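Long-range contact in putative aminotransferase (Actinomadura melliaura, PDB 4ZWV), which probably uses pyridoxal 5'-phosphate to transfer an amino group to a sugar during biosynthesis of the aminopentose of the indolocarbazole AT2433: residues I5-A11 and L350-L356. Numbering follows the deposited sequence.
Sequences IPLFKVA and LPVGWWL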
loop_
_atom_site.group_PDB
_atom_site.type_symbol
_atom_site.label_atom_id
_atom_site.label_comp_id
_atom_site.label_asym_id
_atom_site.label_seq_id
_atom_site.Cartn_x
_atom_site.Cartn_y
_atom_site.Cartn_z
ATOM N N ILE A 5 -17.586 -6.380 -25.902
ATOM C CA ILE A 5 -17.198 -5.002 -25.659
ATOM C C ILE A 5 -17.092 -4.779 -24.156
ATOM O O ILE A 5 -18.102 -4.854 -23.458
ATOM C CB ILE A 5 -18.222 -4.027 -26.263
ATOM C CG1 ILE A 5 -18.289 -4.204 -27.782
ATOM C CG2 ILE A 5 -17.860 -2.605 -25.898
ATOM C CD1 ILE A 5 -19.465 -3.488 -28.437
ATOM N N PRO A 6 -15.870 -4.530 -23.639
ATOM C CA PRO A 6 -15.693 -4.431 -22.186
ATOM C C PRO A 6 -16.081 -3.066 -21.616
ATOM O O PRO A 6 -16.048 -2.054 -22.319
ATOM C CB PRO A 6 -14.190 -4.690 -22.004
ATOM C CG PRO A 6 -13.581 -4.150 -23.261
ATOM C CD PRO A 6 -14.591 -4.397 -24.364
ATOM N N LEU A 7 -16.443 -3.058 -20.339
ATOM C CA LEU A 7 -16.827 -1.848 -19.634
ATOM C C LEU A 7 -15.589 -1.044 -19.243
ATOM O O LEU A 7 -15.637 0.184 -19.156
ATOM C CB LEU A 7 -17.662 -2.219 -18.404
ATOM C CG LEU A 7 -18.278 -1.116 -17.556
ATOM C CD1 LEU A 7 -19.131 -0.197 -18.422
ATOM C CD2 LEU A 7 -19.122 -1.751 -16.446
ATOM N N PHE A 8 -14.486 -1.762 -19.017
ATOM C CA PHE A 8 -13.201 -1.185 -18.618
ATOM C C PHE A 8 -12.102 -1.824 -19.459
ATOM O O PHE A 8 -12.239 -2.967 -19.892
ATOM C CB PHE A 8 -12.886 -1.434 -17.131
ATOM C CG PHE A 8 -14.063 -1.264 -16.200
ATOM C CD1 PHE A 8 -14.425 -0.008 -15.742
ATOM C CD2 PHE A 8 -14.771 -2.368 -15.750
ATOM C CE1 PHE A 8 -15.493 0.145 -14.872
ATOM C CE2 PHE A 8 -15.839 -2.222 -14.883
ATOM C CZ PHE A 8 -16.197 -0.964 -14.441
ATOM N N LYS A 9 -11.003 -1.110 -19.671
ATOM C CA LYS A 9 -9.876 -1.681 -20.410
ATOM C C LYS A 9 -8.596 -0.952 -20.039
ATOM O O LYS A 9 -8.607 0.255 -19.803
ATOM C CB LYS A 9 -10.129 -1.609 -21.923
ATOM C CG LYS A 9 -9.122 -2.372 -22.771
ATOM C CD LYS A 9 -9.583 -2.439 -24.223
ATOM C CE LYS A 9 -8.536 -3.053 -25.126
ATOM N NZ LYS A 9 -8.329 -4.489 -24.810
ATOM N N VAL A 10 -7.491 -1.688 -19.972
ATOM C CA VAL A 10 -6.208 -1.087 -19.627
ATOM C C VAL A 10 -5.616 -0.324 -20.808
ATOM O O VAL A 10 -5.560 -0.843 -21.921
ATOM C CB VAL A 10 -5.201 -2.157 -19.161
ATOM C CG1 VAL A 10 -3.867 -1.512 -18.824
ATOM C CG2 VAL A 10 -5.741 -2.908 -17.961
ATOM N N ALA A 11 -5.192 0.916 -20.568
ATOM C CA ALA A 11 -4.492 1.690 -21.587
ATOM C C ALA A 11 -2.999 1.759 -21.262
ATOM O O ALA A 11 -2.556 2.647 -20.531
ATOM C CB ALA A 11 -5.080 3.096 -21.694
ATOM N N LEU A 350 -22.590 1.683 -18.956
ATOM C CA LEU A 350 -22.312 1.219 -20.313
ATOM C C LEU A 350 -20.881 1.540 -20.738
ATOM O O LEU A 350 -20.303 2.531 -20.295
ATOM C CB LEU A 350 -23.292 1.856 -21.301
ATOM C CG LEU A 350 -24.774 1.596 -21.042
ATOM C CD1 LEU A 350 -25.632 2.388 -22.013
ATOM C CD2 LEU A 350 -25.057 0.114 -21.169
ATOM N N PRO A 351 -20.296 0.696 -21.599
ATOM C CA PRO A 351 -18.951 0.996 -22.106
ATOM C C PRO A 351 -18.930 2.300 -22.885
ATOM O O PRO A 351 -19.803 2.515 -23.726
ATOM C CB PRO A 351 -18.648 -0.187 -23.035
ATOM C CG PRO A 351 -19.565 -1.282 -22.587
ATOM C CD PRO A 351 -20.815 -0.578 -22.128
ATOM N N VAL A 352 -17.938 3.145 -22.634
ATOM C CA VAL A 352 -17.895 4.433 -23.313
ATOM C C VAL A 352 -16.455 4.843 -23.659
ATOM O O VAL A 352 -16.215 5.886 -24.252
ATOM C CB VAL A 352 -18.582 5.518 -22.437
ATOM C CG1 VAL A 352 -17.676 5.937 -21.289
ATOM C CG2 VAL A 352 -18.999 6.728 -23.272
ATOM N N GLY A 353 -15.491 4.001 -23.305
ATOM C CA GLY A 353 -14.091 4.380 -23.431
ATOM C C GLY A 353 -13.456 4.395 -24.814
ATOM O O GLY A 353 -14.109 4.124 -25.831
ATOM N N TRP A 354 -12.157 4.710 -24.839
ATOM C CA TRP A 354 -11.395 4.909 -26.080
ATOM C C TRP A 354 -11.321 3.676 -26.977
ATOM O O TRP A 354 -11.028 3.789 -28.165
ATOM C CB TRP A 354 -9.966 5.359 -25.746
ATOM C CG TRP A 354 -9.286 4.406 -24.805
ATOM C CD1 TRP A 354 -9.236 4.501 -23.448
ATOM C CD2 TRP A 354 -8.593 3.194 -25.149
ATOM N NE1 TRP A 354 -8.544 3.429 -22.920
ATOM C CE2 TRP A 354 -8.145 2.613 -23.946
ATOM C CE3 TRP A 354 -8.308 2.546 -26.359
ATOM C CZ2 TRP A 354 -7.426 1.423 -23.914
ATOM C CZ3 TRP A 354 -7.595 1.358 -26.322
ATOM C CH2 TRP A 354 -7.164 0.815 -25.109
ATOM N N TRP A 355 -11.572 2.503 -26.406
ATOM C CA TRP A 355 -11.452 1.238 -27.131
ATOM C C TRP A 355 -12.675 0.950 -27.993
ATOM O O TRP A 355 -12.692 -0.006 -28.764
ATOM C CB TRP A 355 -11.229 0.085 -26.148
ATOM C CG TRP A 355 -12.316 -0.021 -25.126
ATOM C CD1 TRP A 355 -13.461 -0.760 -25.222
ATOM C CD2 TRP A 355 -12.373 0.649 -23.859
ATOM N NE1 TRP A 355 -14.227 -0.596 -24.086
ATOM C CE2 TRP A 355 -13.581 0.264 -23.238
ATOM C CE3 TRP A 355 -11.519 1.532 -23.187
ATOM C CZ2 TRP A 355 -13.953 0.724 -21.975
ATOM C CZ3 TRP A 355 -11.890 1.987 -21.933
ATOM C CH2 TRP A 355 -13.100 1.588 -21.342
ATOM N N LEU A 356 -13.703 1.774 -27.843
ATOM C CA LEU A 356 -14.903 1.651 -28.654
ATOM C C LEU A 356 -14.711 2.139 -30.091
ATOM O O LEU A 356 -14.494 3.330 -30.320
ATOM C CB LEU A 356 -16.038 2.438 -28.008
ATOM C CG LEU A 356 -16.789 1.870 -26.819
ATOM C CD1 LEU A 356 -17.914 2.822 -26.458
ATOM C CD2 LEU A 356 -17.352 0.533 -27.190
HETATM O O HOH W 1 -16.365 2.670 -20.195
HETATM O O HOH W 2 -8.443 2.871 -20.009
#
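A type I beta turn from Gly-353 to Leu-356, in the loop linking strand 347-350 to helix 358-369, sets Trp-355 against segment 5-11 and Trp-354 beside Lys-9 and Ala-11. CA of Gly-353 lies against one face of the Trp-355 indole, while on the opposite face CB of Lys-9 makes a CH-pi contact 3.8 Å from the centroid of the six-membered ring. Pro-6 CG lies over the pyrrole part on the same face as Lys-9 CB, 3.7 Å from Trp-355 NE1. With CG between its backbone N and carbonyl carbon (chi1 57°), Trp-355 turns in toward segment 5-11, and NE1 donates to Pro-6 O over 2.9 Å. That bond is bent, with an N-H...O angle of 137°, and the oxygen is tilted from the ring plane. Leu-7 O lies 3.3 Å from Trp-355 CZ2 near the ring plane; a water that accepts from Val-352 N is also within hydrogen-bonding distance of this carbonyl. An alanine in place of Trp-355 would probably leave Pro-6 O without its indole donor and the Lys-9 methylenes without the ring face they pack on. In this DegT/DnrJ/EryC1-family chain segment 5-11 joins the C-terminal part of the fold near the cofactor site: the side chain of Phe-8 lies about 6 Å from that of His-164, a pyridoxal 5'-phosphate-binding residue, although this chain has no cofactor bound, and Leu-7 packs on Leu-226 of the second subunit. Trp-354 CZ2 lies 3.6 Å from Ala-11 CB, Val-10 O is at the ring edge near its plane, Trp-355 CE3 sits over one face, and a second water bridges NE1 to Lys-9 O. Ile-5 CG2 presses tightly on Leu-356 CD2 (3.4 Å) and touches Pro-351 CB, while Leu-7 CD1 reaches back to Leu-350 C.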